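Local atomic coordinates of PKS (Streptomyces albus, PDB entry 4OQJ), a protein that probably catalyses decarboxylative Claisen condensations that extend acyl chains, as a ketosynthase of the AT-less type I polyketide synthase making oxazolomycin. Residues 307-312 and 442-447; 199-204 and 285-290; 548-553 and 599-604; 615-620 and 634-639. One frame throughout, in Å; residues are numbered along the deposited sequence. Where two conformers were deposited one is given.

In the fold
Following the chain from the N terminus, contact 2 is the first to close, joining helix 195-209 to strand 280-289. The chain then enters helix 302-316, and contact 1 brings this helix onto strand 441-448, the sheet neighbour of 280-289. The two contacts use different faces of one sheet in the ketosynthase fold, and their centres lie about 8 Å apart. About 60 Å away, measured between centres, a smaller alpha/beta unit holds the other pair: contact 3 folds helix 594-610 over the end of strand 547-549, and contact 4 closes the short loop after strand 617-618, the neighbour of 547-549. All four loops follow in series; none nests or crosses.

Contact 1 of 4, residues 307-312 and 442-447; sequences AVVAEA and NAHVIV
Val309 lies over the imidazole of His444 where helix 302-316 packs on strand 441-448, a helix-on-sheet layer of the thiolase fold. Its CG2 sits above one face, offset toward the rim, 3.9 Å from the ring centroid: a CH-pi contact. Ala312 meets the ring at its edge instead, CB in the ring plane and 3.7 Å from His444 CD2. One turn earlier, Val308 divides its two methyls: CG1 lies against His444 CB and, at 3.9 Å, Asn442 CB, while CG2 lies by Asn442 O. The two segments run within 31° of parallel, so successive contacts step along both: Val308 on Asn442 and His444, then Ala312 on His444 and Ile446, whose CG1 lies near Ala312 O at the far end.

What positions the ring lies in the second shell. His444 CG is anti to the backbone N (chi1 -170°), which carries the imidazole out alongside the helix, and ND1 is hydrogen-bonded to Ser434 OG. Asn442 ND2 is likewise engaged, by Asn288 OD1 on the adjoining strand and by Asp290 OD1 in the loop just after it. Leu344, Ala347 and Phe348 of helix 336-348 pack against Val309. Beside the ring, Ala312 CB also stands 3.5 Å from the carbonyl oxygen His444 O.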
loop_
_atom_site.group_PDB
_atom_site.type_symbol
_atom_site.label_atom_id
_atom_site.label_comp_id
_atom_site.label_asym_id
_atom_site.label_seq_id
_atom_site.Cartn_x
_atom_site.Cartn_y
_atom_site.Cartn_z
ATOM N N ALA A 307 11.104 16.288 8.619
ATOM C CA ALA A 307 11.375 14.949 9.143
ATOM C C ALA A 307 11.520 13.915 8.034
ATOM O O ALA A 307 12.406 13.066 8.082
ATOM C CB ALA A 307 10.281 14.516 10.097
ATOM N N VAL A 308 10.662 13.958 7.024
ATOM C CA VAL A 308 10.731 12.884 6.040
ATOM C C VAL A 308 12.006 13.044 5.187
ATOM O O VAL A 308 12.614 12.052 4.780
ATOM C CB VAL A 308 9.468 12.831 5.160
ATOM C CG1 VAL A 308 9.522 13.867 4.036
ATOM C CG2 VAL A 308 9.304 11.448 4.593
ATOM N N VAL A 309 12.450 14.278 4.970
ATOM C CA VAL A 309 13.681 14.495 4.204
ATOM C C VAL A 309 14.892 13.966 4.977
ATOM O O VAL A 309 15.731 13.228 4.441
ATOM C CB VAL A 309 13.863 15.984 3.869
ATOM C CG1 VAL A 309 15.255 16.273 3.267
ATOM C CG2 VAL A 309 12.779 16.415 2.910
ATOM N N ALA A 310 14.971 14.327 6.251
ATOM C CA ALA A 310 16.051 13.850 7.099
ATOM C C ALA A 310 16.033 12.325 7.177
ATOM O O ALA A 310 17.076 11.685 7.089
ATOM C CB ALA A 310 15.939 14.472 8.501
ATOM N N GLU A 311 14.846 11.746 7.324
ATOM C CA GLU A 311 14.689 10.298 7.475
ATOM C C GLU A 311 15.169 9.575 6.230
ATOM O O GLU A 311 15.819 8.538 6.303
ATOM C CB GLU A 311 13.223 9.922 7.756
ATOM C CG GLU A 311 13.023 8.437 8.065
ATOM C CD GLU A 311 11.563 8.030 8.291
ATOM O OE1 GLU A 311 10.701 8.897 8.532
ATOM O OE2 GLU A 311 11.280 6.822 8.234
ATOM N N ALA A 312 14.847 10.126 5.070
ATOM C CA ALA A 312 15.286 9.515 3.807
ATOM C C ALA A 312 16.812 9.546 3.676
ATOM O O ALA A 312 17.431 8.553 3.279
ATOM C CB ALA A 312 14.642 10.227 2.627
ATOM N N ASN A 442 3.685 12.391 3.578
ATOM C CA ASN A 442 4.866 12.936 2.930
ATOM C C ASN A 442 5.818 11.851 2.506
ATOM O O ASN A 442 5.954 10.860 3.192
ATOM C CB ASN A 442 5.602 13.871 3.876
ATOM C CG ASN A 442 4.694 14.916 4.483
ATOM O OD1 ASN A 442 3.999 15.616 3.766
ATOM N ND2 ASN A 442 4.697 15.023 5.821
ATOM N N ALA A 443 6.504 12.061 1.389
ATOM C CA ALA A 443 7.492 11.122 0.898
ATOM C C ALA A 443 8.709 11.865 0.361
ATOM O O ALA A 443 8.586 12.972 -0.176
ATOM C CB ALA A 443 6.900 10.255 -0.174
ATOM N N HIS A 444 9.881 11.263 0.530
ATOM C CA HIS A 444 11.122 11.793 -0.038
ATOM C C HIS A 444 11.995 10.611 -0.439
ATOM O O HIS A 444 12.108 9.632 0.293
ATOM C CB HIS A 444 11.840 12.698 0.959
ATOM C CG HIS A 444 12.996 13.470 0.382
ATOM N ND1 HIS A 444 12.836 14.662 -0.299
ATOM C CD2 HIS A 444 14.330 13.225 0.405
ATOM C CE1 HIS A 444 14.028 15.124 -0.653
ATOM N NE2 HIS A 444 14.948 14.278 -0.229
ATOM N N VAL A 445 12.581 10.703 -1.623
ATOM C CA VAL A 445 13.376 9.638 -2.221
ATOM C C VAL A 445 14.770 10.179 -2.571
ATOM O O VAL A 445 14.905 11.287 -3.121
ATOM C CB VAL A 445 12.674 9.095 -3.472
ATOM C CG1 VAL A 445 13.545 8.094 -4.236
ATOM C CG2 VAL A 445 11.356 8.479 -3.079
ATOM N N ILE A 446 15.804 9.408 -2.237
ATOM C CA ILE A 446 17.178 9.784 -2.549
ATOM C C ILE A 446 17.614 8.976 -3.750
ATOM O O ILE A 446 17.537 7.740 -3.743
ATOM C CB ILE A 446 18.149 9.516 -1.388
ATOM C CG1 ILE A 446 17.688 10.244 -0.109
ATOM C CG2 ILE A 446 19.583 9.908 -1.786
ATOM C CD1 ILE A 446 17.576 11.743 -0.232
ATOM N N VAL A 447 18.070 9.679 -4.774
ATOM C CA VAL A 447 18.448 9.060 -6.045
ATOM C C VAL A 447 19.891 9.432 -6.382
ATOM O O VAL A 447 20.290 10.585 -6.209
ATOM C CB VAL A 447 17.528 9.509 -7.212
ATOM C CG1 VAL A 447 17.786 8.665 -8.430
ATOM C CG2 VAL A 447 16.060 9.412 -6.826
#

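Contact 2 of 4, residues 199-204 and 285-290; sequences AVHLAC and TAVNND
His201 and Thr285 join the buried turn 199-204 of helix 195-209 to strand 280-289 through a hydrogen bond, 2.7 Å between His201 ND1 and Thr285 OG1 and moderately bent, 150° at the hydrogen. The ring reaches the strand because CG is anti to the backbone N (chi1 171°), and the turn about CB-CG (chi2 82°) presents ND1 to the threonine. Thr285 answers with a conformation that suits the bond: OG1 sits between its own backbone N and carbonyl carbon and meets the ring at its edge, near the plane. The methyl CG2 is then left to turn toward Cys204, 4.4 Å from its SG.

Two residues along, Val287 supplies the apolar half of the contact. With CG1 anti to the backbone N, the other methyl, CG2, is set over one face of the His201 ring, 3.8 Å from the centroid in a CH-pi contact and 3.5 Å from His201 CG. The ring is thus held at its edge by a polar group and covered on a face by a methyl. Ala286, between them, turns to the other side of the sheet, toward helix 302-316.

In thiolase-fold ketosynthases this central helix follows the nucleophilic cysteine, and it lies close to the dimer interface. Here His201 NE2 is hydrogen-bonded to Asp211 OD2 of the second subunit. Both ring nitrogens are therefore engaged, which fixes the rotation of the imidazole; the nearby carboxylate would probably raise its basicity, while the hydroxyl at ND1 could either give or accept a proton.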
loop_
_atom_site.group_PDB
_atom_site.type_symbol
_atom_site.label_atom_id
_atom_site.label_comp_id
_atom_site.label_asym_id
_atom_site.label_seq_id
_atom_site.Cartn_x
_atom_site.Cartn_y
_atom_site.Cartn_z
ATOM N N ALA A 199 4.168 4.749 -3.553
ATOM C CA ALA A 199 4.185 3.488 -4.281
ATOM C C ALA A 199 5.631 3.037 -4.466
ATOM O O ALA A 199 5.955 1.855 -4.289
ATOM C CB ALA A 199 3.486 3.626 -5.623
ATOM N N VAL A 200 6.506 3.988 -4.806
ATOM C CA VAL A 200 7.927 3.687 -4.940
ATOM C C VAL A 200 8.473 3.168 -3.608
ATOM O O VAL A 200 9.210 2.182 -3.564
ATOM C CB VAL A 200 8.727 4.930 -5.409
ATOM C CG1 VAL A 200 10.229 4.721 -5.248
ATOM C CG2 VAL A 200 8.417 5.240 -6.874
ATOM N N HIS A 201 8.112 3.832 -2.514
ATOM C CA HIS A 201 8.577 3.407 -1.197
ATOM C C HIS A 201 8.150 1.973 -0.893
ATOM O O HIS A 201 8.965 1.147 -0.450
ATOM C CB HIS A 201 8.048 4.353 -0.140
ATOM C CG HIS A 201 8.289 3.896 1.258
ATOM N ND1 HIS A 201 9.488 4.088 1.905
ATOM C CD2 HIS A 201 7.464 3.296 2.146
ATOM C CE1 HIS A 201 9.392 3.626 3.142
ATOM N NE2 HIS A 201 8.177 3.140 3.315
ATOM N N LEU A 202 6.883 1.650 -1.147
ATOM C CA LEU A 202 6.405 0.308 -0.811
ATOM C C LEU A 202 7.011 -0.748 -1.743
ATOM O O LEU A 202 7.300 -1.863 -1.304
ATOM C CB LEU A 202 4.880 0.244 -0.850
ATOM C CG LEU A 202 4.187 1.110 0.210
ATOM C CD1 LEU A 202 2.689 1.118 -0.030
ATOM C CD2 LEU A 202 4.517 0.633 1.627
ATOM N N ALA A 203 7.221 -0.392 -3.005
ATOM C CA ALA A 203 7.904 -1.291 -3.941
ATOM C C ALA A 203 9.313 -1.630 -3.440
ATOM O O ALA A 203 9.723 -2.797 -3.440
ATOM C CB ALA A 203 7.968 -0.674 -5.306
ATOM N N CYS A 204 10.054 -0.615 -3.000
ATOM C CA CYS A 204 11.383 -0.855 -2.448
ATOM C C CYS A 204 11.315 -1.718 -1.183
ATOM O O CYS A 204 12.117 -2.632 -1.016
ATOM C CB CYS A 204 12.080 0.468 -2.150
ATOM S SG CYS A 204 12.499 1.440 -3.628
ATOM N N THR A 285 14.402 5.784 0.837
ATOM C CA THR A 285 13.090 6.417 0.755
ATOM C C THR A 285 12.516 6.530 2.151
ATOM O O THR A 285 12.876 5.751 3.028
ATOM C CB THR A 285 12.101 5.612 -0.111
ATOM O OG1 THR A 285 11.785 4.375 0.549
ATOM C CG2 THR A 285 12.673 5.309 -1.498
ATOM N N ALA A 286 11.618 7.487 2.353
ATOM C CA ALA A 286 10.937 7.625 3.628
ATOM C C ALA A 286 9.535 8.150 3.392
ATOM O O ALA A 286 9.293 8.897 2.443
ATOM C CB ALA A 286 11.716 8.542 4.562
ATOM N N VAL A 287 8.615 7.711 4.246
ATOM C CA VAL A 287 7.239 8.160 4.227
ATOM C C VAL A 287 6.804 8.412 5.660
ATOM O O VAL A 287 7.109 7.612 6.545
ATOM C CB VAL A 287 6.297 7.119 3.572
ATOM C CG1 VAL A 287 4.826 7.574 3.662
ATOM C CG2 VAL A 287 6.705 6.860 2.146
ATOM N N ASN A 288 6.104 9.522 5.894
ATOM C CA ASN A 288 5.515 9.781 7.184
ATOM C C ASN A 288 4.174 10.495 6.995
ATOM O O ASN A 288 3.707 10.667 5.861
ATOM C CB ASN A 288 6.485 10.586 8.074
ATOM C CG ASN A 288 6.644 12.034 7.635
ATOM O OD1 ASN A 288 5.907 12.519 6.792
ATOM N ND2 ASN A 288 7.608 12.741 8.233
ATOM N N ASN A 289 3.534 10.856 8.093
ATOM C CA ASN A 289 2.352 11.714 8.024
ATOM C C ASN A 289 2.503 12.835 9.029
ATOM O O ASN A 289 3.106 12.649 10.101
ATOM C CB ASN A 289 1.065 10.922 8.274
ATOM C CG ASN A 289 -0.187 11.744 8.017
ATOM O OD1 ASN A 289 -0.612 12.550 8.863
ATOM N ND2 ASN A 289 -0.779 11.558 6.847
ATOM N N ASP A 290 1.943 13.996 8.698
ATOM C CA ASP A 290 1.976 15.161 9.589
ATOM C C ASP A 290 1.307 14.916 10.936
ATOM O O ASP A 290 1.662 15.541 11.947
ATOM C CB ASP A 290 1.287 16.352 8.926
ATOM C CG ASP A 290 2.023 16.845 7.705
ATOM O OD1 ASP A 290 3.244 16.613 7.622
ATOM O OD2 ASP A 290 1.375 17.460 6.837
#

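Contact 3 of 4, residues 548-553 and 599-604; sequences VELVTG and AVQYAT
Leu550 and Val551, at the C-terminal end of the strand that begins at 547, receive the side chain of Gln601 from helix 594-610. Leu550 comes first and gives apolar support: its CD1 lies 3.8 Å from Gln601 CB, crossing the root of the glutamine at a slant, and its CA comes to 3.3 Å from Gln601 OE1. Val551 follows and offers both its N-H and its carbonyl. Its N-H bonds to the amide oxygen, 2.8 Å from Val551 N to Gln601 OE1 with 151° at the hydrogen. Its carbonyl takes the amide N-H in return, 2.8 Å from Gln601 NE2 to Val551 O and nearly straight at 171°. The Val551 oxygen lies close to the amide plane, and the paired bonds fix how the amide is turned. Val551 CG2 stands beside the amide, 3.4 Å from Gln601 OE1.

Gln601 reaches this far because its chain is extended beyond CG (chi2 -179°). Its NE2 is also hydrogen-bonded to Ala597 O, one turn back in the helix. A side-chain amide here bonds a residue's backbone much as a neighbouring strand would, pinning the helix to the strand exit in the beta-alpha-beta crossover that leads from strand 547-549 to its parallel neighbour 617-618.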
loop_
_atom_site.group_PDB
_atom_site.type_symbol
_atom_site.label_atom_id
_atom_site.label_comp_id
_atom_site.label_asym_id
_atom_site.label_seq_id
_atom_site.Cartn_x
_atom_site.Cartn_y
_atom_site.Cartn_z
ATOM N N VAL A 548 11.248 -28.759 -41.605
ATOM C CA VAL A 548 12.621 -28.707 -42.091
ATOM C C VAL A 548 12.865 -29.950 -42.915
ATOM O O VAL A 548 12.468 -31.047 -42.533
ATOM C CB VAL A 548 13.670 -28.592 -40.958
ATOM C CG1 VAL A 548 13.492 -27.273 -40.196
ATOM C CG2 VAL A 548 13.613 -29.766 -40.013
ATOM N N GLU A 549 13.502 -29.760 -44.064
ATOM C CA GLU A 549 13.721 -30.844 -45.007
ATOM C C GLU A 549 15.171 -31.257 -45.029
ATOM O O GLU A 549 16.062 -30.443 -45.267
ATOM C CB GLU A 549 13.285 -30.434 -46.406
ATOM C CG GLU A 549 11.821 -30.067 -46.486
ATOM C CD GLU A 549 11.227 -30.319 -47.855
ATOM O OE1 GLU A 549 11.998 -30.578 -48.806
ATOM O OE2 GLU A 549 9.984 -30.264 -47.977
ATOM N N LEU A 550 15.399 -32.533 -44.760
ATOM C CA LEU A 550 16.726 -33.104 -44.870
ATOM C C LEU A 550 16.850 -33.686 -46.264
ATOM O O LEU A 550 16.255 -34.724 -46.575
ATOM C CB LEU A 550 16.957 -34.163 -43.796
ATOM C CG LEU A 550 18.376 -34.725 -43.723
ATOM C CD1 LEU A 550 18.712 -35.071 -42.291
ATOM C CD2 LEU A 550 18.507 -35.953 -44.613
ATOM N N VAL A 551 17.610 -32.994 -47.108
ATOM C CA VAL A 551 17.670 -33.332 -48.527
ATOM C C VAL A 551 18.879 -34.167 -48.861
ATOM O O VAL A 551 19.802 -34.291 -48.061
ATOM C CB VAL A 551 17.712 -32.068 -49.419
ATOM C CG1 VAL A 551 16.405 -31.303 -49.320
ATOM C CG2 VAL A 551 18.901 -31.170 -49.045
ATOM N N THR A 552 18.863 -34.748 -50.054
ATOM C CA THR A 552 20.084 -35.242 -50.662
ATOM C C THR A 552 20.783 -34.045 -51.287
ATOM O O THR A 552 20.214 -32.953 -51.385
ATOM C CB THR A 552 19.831 -36.309 -51.736
ATOM O OG1 THR A 552 18.800 -35.851 -52.618
ATOM C CG2 THR A 552 19.421 -37.629 -51.102
ATOM N N GLY A 553 22.012 -34.258 -51.726
ATOM C CA GLY A 553 22.825 -33.182 -52.243
ATOM C C GLY A 553 24.222 -33.421 -51.748
ATOM O O GLY A 553 24.416 -34.148 -50.777
ATOM N N ALA A 599 25.236 -35.789 -41.974
ATOM C CA ALA A 599 25.760 -35.340 -40.680
ATOM C C ALA A 599 25.507 -33.852 -40.422
ATOM O O ALA A 599 24.983 -33.491 -39.374
ATOM C CB ALA A 599 27.244 -35.631 -40.587
ATOM N N VAL A 600 25.872 -33.001 -41.371
ATOM C CA VAL A 600 25.667 -31.565 -41.224
ATOM C C VAL A 600 24.192 -31.235 -41.022
ATOM O O VAL A 600 23.847 -30.418 -40.178
ATOM C CB VAL A 600 26.185 -30.791 -42.441
ATOM C CG1 VAL A 600 25.939 -29.283 -42.276
ATOM C CG2 VAL A 600 27.661 -31.049 -42.623
ATOM N N GLN A 601 23.319 -31.882 -41.790
ATOM C CA GLN A 601 21.894 -31.601 -41.697
ATOM C C GLN A 601 21.310 -32.135 -40.391
ATOM O O GLN A 601 20.499 -31.459 -39.766
ATOM C CB GLN A 601 21.145 -32.193 -42.898
ATOM C CG GLN A 601 21.377 -31.429 -44.196
ATOM C CD GLN A 601 20.612 -32.011 -45.379
ATOM O OE1 GLN A 601 19.520 -31.556 -45.710
ATOM N NE2 GLN A 601 21.197 -33.000 -46.028
ATOM N N TYR A 602 21.723 -33.338 -39.988
ATOM C CA TYR A 602 21.250 -33.937 -38.748
ATOM C C TYR A 602 21.660 -33.083 -37.557
ATOM O O TYR A 602 20.848 -32.792 -36.675
ATOM C CB TYR A 602 21.792 -35.369 -38.576
ATOM C CG TYR A 602 21.357 -36.014 -37.275
ATOM C CD1 TYR A 602 20.120 -36.635 -37.163
ATOM C CD2 TYR A 602 22.179 -35.999 -36.160
ATOM C CE1 TYR A 602 19.714 -37.223 -35.974
ATOM C CE2 TYR A 602 21.786 -36.589 -34.970
ATOM C CZ TYR A 602 20.548 -37.194 -34.881
ATOM O OH TYR A 602 20.149 -37.781 -33.696
ATOM N N ALA A 603 22.921 -32.670 -37.535
ATOM C CA ALA A 603 23.419 -31.845 -36.443
ATOM C C ALA A 603 22.679 -30.504 -36.387
ATOM O O ALA A 603 22.384 -30.004 -35.298
ATOM C CB ALA A 603 24.899 -31.629 -36.590
ATOM N N THR A 604 22.385 -29.918 -37.547
ATOM C CA THR A 604 21.636 -28.656 -37.583
ATOM C C THR A 604 20.231 -28.871 -36.994
ATOM O O THR A 604 19.765 -28.083 -36.167
ATOM C CB THR A 604 21.521 -28.089 -39.024
ATOM O OG1 THR A 604 22.825 -27.813 -39.549
ATOM C CG2 THR A 604 20.706 -26.808 -39.043
#

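Contact 4 of 4, residues 615-620 and 634-639; sequences APVVAA and DGIGAQ
Val617 and Ala619 both bond to the backbone of Gln639, which forms a single beta bridge with Val618: Gln639 N to Val617 O is 2.8 Å, Ala619 N to Gln639 O is 2.9 Å, and one residue gripping both flanks of its partner is the pattern of parallel pairing. Each donor lies nearly along the C=O axis of its acceptor. The bridge follows directly on a Schellman motif, in which Gly637, with positive phi, ends helix 627-635 and turns the chain back to strand 617-618, the edge strand of a small three-stranded parallel sheet within this chain.

Side chains fill the angle between the turn and the strand. Val617 has its two methyls on different partners: CG2 meets Ile636 CD1 at 4.2 Å, and CG1, anti to the backbone N (chi1 176°), packs on Ala638 CB. Ala638 CB also has Ala619 CB beside it. Pro616 and Gln639 lie side by side and point the same way, the extended glutamine passing along the proline ring with Gln639 CD 3.7 Å from Pro616 CB. Helix 594-610 covers the Ile636 side through Tyr602 and Arg606.

Arg622 links the two segments by hydrogen-bonding to the carbonyls of both Ala619 and Ala638. Two CA-H...O contacts accompany the bridge: Val618 CA to Gln639 O at 3.5 Å, and a more bent one from Ala638 CA, 3.4 Å from the Val617 O that also accepts from Gln639 N.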
loop_
_atom_site.group_PDB
_atom_site.type_symbol
_atom_site.label_atom_id
_atom_site.label_comp_id
_atom_site.label_asym_id
_atom_site.label_seq_id
_atom_site.Cartn_x
_atom_site.Cartn_y
_atom_site.Cartn_z
ATOM N N ALA A 615 9.348 -27.921 -35.294
ATOM C CA ALA A 615 9.138 -28.191 -36.716
ATOM C C ALA A 615 9.494 -29.639 -37.066
ATOM O O ALA A 615 10.582 -30.098 -36.738
ATOM C CB ALA A 615 9.967 -27.249 -37.552
ATOM N N PRO A 616 8.586 -30.359 -37.745
ATOM C CA PRO A 616 8.935 -31.717 -38.182
ATOM C C PRO A 616 10.135 -31.759 -39.117
ATOM O O PRO A 616 10.326 -30.858 -39.941
ATOM C CB PRO A 616 7.674 -32.194 -38.917
ATOM C CG PRO A 616 6.580 -31.348 -38.407
ATOM C CD PRO A 616 7.186 -30.019 -38.057
ATOM N N VAL A 617 10.938 -32.806 -38.964
ATOM C CA VAL A 617 12.011 -33.109 -39.885
ATOM C C VAL A 617 11.471 -34.070 -40.928
ATOM O O VAL A 617 10.990 -35.151 -40.587
ATOM C CB VAL A 617 13.230 -33.735 -39.172
ATOM C CG1 VAL A 617 14.307 -34.134 -40.175
ATOM C CG2 VAL A 617 13.802 -32.766 -38.141
ATOM N N VAL A 618 11.547 -33.668 -42.196
ATOM C CA VAL A 618 11.195 -34.539 -43.319
ATOM C C VAL A 618 12.454 -35.046 -44.026
ATOM O O VAL A 618 13.282 -34.261 -44.507
ATOM C CB VAL A 618 10.291 -33.808 -44.335
ATOM C CG1 VAL A 618 9.921 -34.728 -45.506
ATOM C CG2 VAL A 618 9.037 -33.311 -43.652
ATOM N N ALA A 619 12.596 -36.364 -44.070
ATOM C CA ALA A 619 13.655 -37.020 -44.829
ATOM C C ALA A 619 13.016 -37.943 -45.867
ATOM O O ALA A 619 12.768 -39.120 -45.593
ATOM C CB ALA A 619 14.582 -37.808 -43.906
ATOM N N ALA A 620 12.765 -37.404 -47.056
ATOM C CA ALA A 620 11.941 -38.083 -48.059
ATOM C C ALA A 620 12.701 -39.120 -48.895
ATOM O O ALA A 620 12.091 -40.043 -49.434
ATOM C CB ALA A 620 11.307 -37.053 -48.967
ATOM N N ASP A 634 15.234 -42.499 -37.409
ATOM C CA ASP A 634 14.162 -43.163 -36.673
ATOM C C ASP A 634 14.051 -42.618 -35.255
ATOM O O ASP A 634 12.953 -42.370 -34.764
ATOM C CB ASP A 634 14.393 -44.676 -36.631
ATOM C CG ASP A 634 13.885 -45.377 -37.874
ATOM O OD1 ASP A 634 12.661 -45.338 -38.120
ATOM O OD2 ASP A 634 14.704 -45.984 -38.597
ATOM N N GLY A 635 15.201 -42.430 -34.613
ATOM C CA GLY A 635 15.263 -41.936 -33.251
ATOM C C GLY A 635 14.605 -40.585 -33.044
ATOM O O GLY A 635 13.947 -40.372 -32.029
ATOM N N ILE A 636 14.789 -39.666 -33.986
ATOM C CA ILE A 636 14.132 -38.358 -33.910
ATOM C C ILE A 636 12.766 -38.396 -34.588
ATOM O O ILE A 636 12.094 -37.377 -34.700
ATOM C CB ILE A 636 14.982 -37.237 -34.565
ATOM C CG1 ILE A 636 15.133 -37.464 -36.077
ATOM C CG2 ILE A 636 16.337 -37.139 -33.885
ATOM C CD1 ILE A 636 15.735 -36.279 -36.823
ATOM N N GLY A 637 12.380 -39.568 -35.073
ATOM C CA GLY A 637 11.090 -39.743 -35.709
ATOM C C GLY A 637 10.901 -38.845 -36.909
ATOM O O GLY A 637 9.911 -38.120 -36.997
ATOM N N ALA A 638 11.851 -38.886 -37.836
ATOM C CA ALA A 638 11.752 -38.085 -39.046
ATOM C C ALA A 638 10.631 -38.613 -39.929
ATOM O O ALA A 638 10.513 -39.812 -40.143
ATOM C CB ALA A 638 13.072 -38.089 -39.804
ATOM N N GLN A 639 9.811 -37.710 -40.443
ATOM C CA GLN A 639 8.734 -38.091 -41.339
ATOM C C GLN A 639 9.269 -38.397 -42.747
ATOM O O GLN A 639 10.360 -37.956 -43.119
ATOM C CB GLN A 639 7.683 -36.978 -41.370
ATOM C CG GLN A 639 7.081 -36.697 -39.987
ATOM C CD GLN A 639 6.189 -35.470 -39.958
ATOM O OE1 GLN A 639 5.867 -34.892 -41.000
ATOM N NE2 GLN A 639 5.783 -35.060 -38.755
#